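Local structure of putative iron-regulated protein A (Parabacteroides distasonis ATCC 8503, 4ECG) at residues 330-344 with 357-371. The protein binds calcium ions and belongs to the imelysin-like M75 peptidase family, with a putative but unproven role as a metalloendopeptidase. Sequence-based numbering, arbitrary orientation.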
# COMPACT_ATOMS: atom_id res chain seq x y z
N MSE A 330 2.56 -20.77 -6.83
CA MSE A 330 2.42 -19.34 -6.69
C MSE A 330 1.08 -18.83 -7.13
O MSE A 330 0.51 -17.94 -6.47
CB MSE A 330 3.46 -18.58 -7.52
CG MSE A 330 4.87 -18.52 -6.90
SE MSE A 330 5.03 -17.35 -5.39
CE MSE A 330 3.91 -15.88 -5.93
N VAL A 331 0.59 -19.36 -8.24
CA VAL A 331 -0.76 -19.05 -8.69
C VAL A 331 -1.76 -19.37 -7.56
O VAL A 331 -2.53 -18.52 -7.16
CB VAL A 331 -1.10 -19.80 -10.01
CG1 VAL A 331 -2.60 -19.70 -10.34
CG2 VAL A 331 -0.21 -19.28 -11.13
N VAL A 332 -1.70 -20.60 -7.02
CA VAL A 332 -2.58 -21.05 -5.94
C VAL A 332 -2.42 -20.14 -4.72
O VAL A 332 -3.39 -19.68 -4.13
CB VAL A 332 -2.31 -22.56 -5.58
CG1 VAL A 332 -2.82 -22.93 -4.18
CG2 VAL A 332 -2.88 -23.52 -6.66
N GLN A 333 -1.20 -19.79 -4.38
CA GLN A 333 -0.93 -19.11 -3.13
C GLN A 333 -1.38 -17.66 -3.13
O GLN A 333 -1.83 -17.17 -2.10
CB GLN A 333 0.57 -19.17 -2.78
CG GLN A 333 0.89 -18.87 -1.35
CD GLN A 333 0.27 -19.85 -0.36
OE1 GLN A 333 0.32 -21.05 -0.55
NE2 GLN A 333 -0.29 -19.31 0.73
N ILE A 334 -1.24 -16.95 -4.25
CA ILE A 334 -1.74 -15.55 -4.34
C ILE A 334 -3.25 -15.57 -4.04
O ILE A 334 -3.76 -14.86 -3.16
CB ILE A 334 -1.41 -14.88 -5.73
CG1 ILE A 334 0.11 -14.62 -5.84
CG2 ILE A 334 -2.19 -13.58 -5.91
CD1 ILE A 334 0.66 -14.55 -7.26
N ASP A 335 -3.95 -16.43 -4.76
CA ASP A 335 -5.40 -16.58 -4.57
C ASP A 335 -5.79 -17.11 -3.17
O ASP A 335 -6.77 -16.66 -2.61
CB ASP A 335 -5.98 -17.45 -5.68
CG ASP A 335 -6.22 -16.66 -7.00
OD1 ASP A 335 -5.96 -15.43 -7.09
OD2 ASP A 335 -6.67 -17.28 -7.99
N LYS A 336 -5.01 -18.01 -2.58
CA LYS A 336 -5.29 -18.51 -1.22
C LYS A 336 -5.14 -17.37 -0.17
O LYS A 336 -5.86 -17.30 0.80
CB LYS A 336 -4.30 -19.62 -0.92
CG LYS A 336 -4.75 -20.73 0.02
CD LYS A 336 -3.73 -21.88 -0.06
CE LYS A 336 -3.40 -22.47 1.31
NZ LYS A 336 -2.31 -23.48 1.28
N THR A 337 -4.23 -16.45 -0.43
CA THR A 337 -3.91 -15.40 0.53
C THR A 337 -5.00 -14.36 0.50
O THR A 337 -5.45 -13.93 1.55
CB THR A 337 -2.50 -14.79 0.27
OG1 THR A 337 -1.53 -15.85 0.22
CG2 THR A 337 -2.13 -13.74 1.36
N ILE A 338 -5.44 -13.97 -0.70
CA ILE A 338 -6.56 -13.05 -0.91
C ILE A 338 -7.85 -13.66 -0.36
O ILE A 338 -8.61 -13.00 0.32
CB ILE A 338 -6.76 -12.72 -2.42
CG1 ILE A 338 -5.59 -11.92 -2.96
CG2 ILE A 338 -8.04 -11.94 -2.70
CD1 ILE A 338 -5.46 -11.94 -4.51
N ASP A 339 -8.11 -14.91 -0.68
CA ASP A 339 -9.33 -15.55 -0.18
C ASP A 339 -9.33 -15.58 1.38
O ASP A 339 -10.38 -15.37 1.99
CB ASP A 339 -9.52 -16.97 -0.76
CG ASP A 339 -9.85 -16.98 -2.30
OD1 ASP A 339 -10.02 -15.94 -2.99
OD2 ASP A 339 -9.93 -18.07 -2.83
N ALA A 340 -8.16 -15.84 2.00
CA ALA A 340 -8.04 -15.92 3.47
C ALA A 340 -8.25 -14.53 4.08
O ALA A 340 -8.95 -14.39 5.05
CB ALA A 340 -6.68 -16.48 3.86
N ILE A 341 -7.71 -13.50 3.46
CA ILE A 341 -7.92 -12.16 3.95
C ILE A 341 -9.41 -11.85 3.89
O ILE A 341 -9.94 -11.46 4.90
CB ILE A 341 -7.09 -11.09 3.23
CG1 ILE A 341 -5.59 -11.29 3.51
CG2 ILE A 341 -7.56 -9.71 3.67
CD1 ILE A 341 -4.60 -10.60 2.58
N ASN A 342 -10.07 -12.11 2.74
CA ASN A 342 -11.51 -11.84 2.56
C ASN A 342 -12.44 -12.63 3.51
O ASN A 342 -13.55 -12.20 3.78
CB ASN A 342 -11.97 -12.13 1.11
CG ASN A 342 -11.43 -11.13 0.08
OD1 ASN A 342 -10.99 -10.05 0.41
ND2 ASN A 342 -11.44 -11.54 -1.19
N ALA A 343 -12.01 -13.78 4.00
CA ALA A 343 -12.83 -14.61 4.88
C ALA A 343 -12.80 -14.08 6.32
O ALA A 343 -13.67 -14.48 7.14
CB ALA A 343 -12.39 -16.09 4.82
N ILE A 344 -11.82 -13.24 6.67
CA ILE A 344 -11.79 -12.62 8.03
C ILE A 344 -13.04 -11.78 8.22
O ILE A 344 -13.50 -11.08 7.31
CB ILE A 344 -10.54 -11.74 8.33
CG1 ILE A 344 -9.26 -12.61 8.28
CG2 ILE A 344 -10.65 -11.10 9.72
CD1 ILE A 344 -7.97 -11.87 8.11
N HIS A 357 -9.84 -17.94 11.08
CA HIS A 357 -9.68 -17.18 9.84
C HIS A 357 -8.42 -16.33 9.83
O HIS A 357 -7.75 -16.24 8.79
CB HIS A 357 -10.84 -16.25 9.62
CG HIS A 357 -12.16 -16.94 9.33
ND1 HIS A 357 -13.34 -16.44 9.75
CD2 HIS A 357 -12.43 -18.11 8.64
CE1 HIS A 357 -14.32 -17.24 9.33
NE2 HIS A 357 -13.76 -18.27 8.66
N ILE A 358 -8.10 -15.69 10.96
CA ILE A 358 -6.89 -14.80 11.06
C ILE A 358 -5.61 -15.67 10.83
O ILE A 358 -4.77 -15.34 10.00
CB ILE A 358 -6.84 -14.02 12.39
CG1 ILE A 358 -7.91 -12.92 12.38
CG2 ILE A 358 -5.45 -13.42 12.63
CD1 ILE A 358 -8.30 -12.31 13.73
N ASN A 359 -5.56 -16.84 11.44
CA ASN A 359 -4.42 -17.74 11.30
C ASN A 359 -4.22 -18.26 9.93
O ASN A 359 -3.09 -18.29 9.47
CB ASN A 359 -4.47 -18.91 12.31
CG ASN A 359 -4.21 -18.44 13.76
OD1 ASN A 359 -3.81 -17.29 13.97
ND2 ASN A 359 -4.51 -19.30 14.76
N THR A 360 -5.29 -18.68 9.25
CA THR A 360 -5.20 -19.11 7.83
C THR A 360 -4.61 -17.94 7.01
O THR A 360 -3.80 -18.13 6.10
CB THR A 360 -6.60 -19.51 7.33
OG1 THR A 360 -7.13 -20.50 8.21
CG2 THR A 360 -6.62 -20.03 5.85
N ALA A 361 -5.02 -16.72 7.38
CA ALA A 361 -4.62 -15.53 6.64
C ALA A 361 -3.15 -15.27 6.89
O ALA A 361 -2.37 -15.12 5.96
CB ALA A 361 -5.48 -14.34 7.06
N THR A 362 -2.72 -15.26 8.15
CA THR A 362 -1.28 -14.98 8.44
C THR A 362 -0.37 -16.12 7.99
O THR A 362 0.71 -15.86 7.49
CB THR A 362 -1.03 -14.64 9.91
OG1 THR A 362 -1.36 -15.77 10.72
CG2 THR A 362 -1.92 -13.44 10.35
N GLU A 363 -0.79 -17.38 8.09
CA GLU A 363 -0.04 -18.48 7.46
C GLU A 363 0.03 -18.39 5.95
O GLU A 363 1.00 -18.82 5.35
CB GLU A 363 -0.59 -19.84 7.82
CG GLU A 363 -0.40 -20.21 9.29
CD GLU A 363 -1.44 -21.23 9.77
OE1 GLU A 363 -1.86 -22.10 8.94
OE2 GLU A 363 -1.85 -21.15 10.95
N ALA A 364 -0.99 -17.84 5.31
CA ALA A 364 -0.97 -17.76 3.87
C ALA A 364 -0.00 -16.64 3.41
O ALA A 364 0.70 -16.80 2.39
CB ALA A 364 -2.36 -17.55 3.31
N CYS A 365 0.05 -15.53 4.15
CA CYS A 365 1.04 -14.47 3.85
C CYS A 365 2.45 -14.98 4.10
O CYS A 365 3.37 -14.66 3.35
CB CYS A 365 0.84 -13.21 4.65
SG CYS A 365 -0.74 -12.34 4.40
N ALA A 366 2.63 -15.78 5.14
CA ALA A 366 3.99 -16.25 5.45
C ALA A 366 4.47 -17.21 4.29
O ALA A 366 5.62 -17.11 3.81
CB ALA A 366 4.07 -16.90 6.84
N ASP A 367 3.59 -18.10 3.84
CA ASP A 367 3.86 -18.95 2.66
C ASP A 367 4.02 -18.16 1.32
O ASP A 367 4.78 -18.56 0.49
CB ASP A 367 2.75 -20.03 2.50
CG ASP A 367 2.74 -21.07 3.65
OD1 ASP A 367 3.78 -21.25 4.33
OD2 ASP A 367 1.70 -21.74 3.87
N LEU A 368 3.33 -17.05 1.11
CA LEU A 368 3.49 -16.29 -0.14
C LEU A 368 4.88 -15.66 -0.07
O LEU A 368 5.59 -15.63 -1.06
CB LEU A 368 2.42 -15.20 -0.25
CG LEU A 368 2.34 -14.30 -1.48
CD1 LEU A 368 2.45 -15.09 -2.79
CD2 LEU A 368 1.02 -13.53 -1.39
N THR A 369 5.28 -15.23 1.12
CA THR A 369 6.62 -14.69 1.31
C THR A 369 7.73 -15.70 1.01
O THR A 369 8.68 -15.38 0.36
CB THR A 369 6.81 -14.18 2.73
OG1 THR A 369 5.87 -13.11 2.94
CG2 THR A 369 8.30 -13.71 2.95
N THR A 370 7.61 -16.92 1.48
CA THR A 370 8.55 -17.96 1.16
C THR A 370 8.61 -18.20 -0.34
O THR A 370 9.69 -18.32 -0.92
CB THR A 370 8.14 -19.26 1.84
OG1 THR A 370 8.12 -19.03 3.24
CG2 THR A 370 9.14 -20.40 1.53
N GLY A 371 7.44 -18.28 -0.97
CA GLY A 371 7.33 -18.54 -2.42
C GLY A 371 8.01 -17.47 -3.26
O GLY A 371 8.79 -17.77 -4.18
O HOH W 1 -1.02 -20.98 2.88
O HOH W 2 -9.21 -16.54 6.59
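Gln333 and Leu368 interlock near one end of an antiparallel helix pair, the last two long helices of the imelysin-like chain, 324-343 and 355-377, joined by a short connection. The segment axes come within 8.2 Å at 154°. Leu368 enters as a knob into a hole formed by Met330, Gln333, Ile334 and Thr337. Its CB lies beside Gln333 CG and Thr337 OG1. CG, anti to the backbone N (chi1 -178°), carries the two methyls into the hole. Leu368 CD1 comes to 3.6 Å from the selenomethionine methyl Met330 CE and lies against Ile334 CG1. Leu368 CD2 is 3.8 Å from Thr337 OG1. The Gln333 chain is bent about its CB-CG bond; CG rests on the Leu368 backbone, and the amide lies between Ala364 and Asp367. There Gln333 NE2 makes a weak, bent hydrogen bond to Ala364 O (3.2 Å) and gives a second hydrogen to a water that in turn donates to Asp367 OD2. Replacing Gln333 by alanine removes the amide, which would probably cost Ala364 O and the water their shared donor and open a gap beside Leu368. Thr337 OG1 donates a hydrogen bond to Gln333 O (2.7 Å), while its CG2 meets Cys365 SG. Further along, small residues let the backbones close in: Ala340 CB lies 3.6 Å from Ala361 CA. Beyond them Ile344 CD1 packs on Ala361 CB, and helix 239-259 packs on Ile358 of helix 355-377. At the other end Ala343 O sits over one face of the His357 ring, whose ND1 is hydrogen-bonded to Asp354, and a water donates to both Ala340 O and His357 O, 2.7 Å from each.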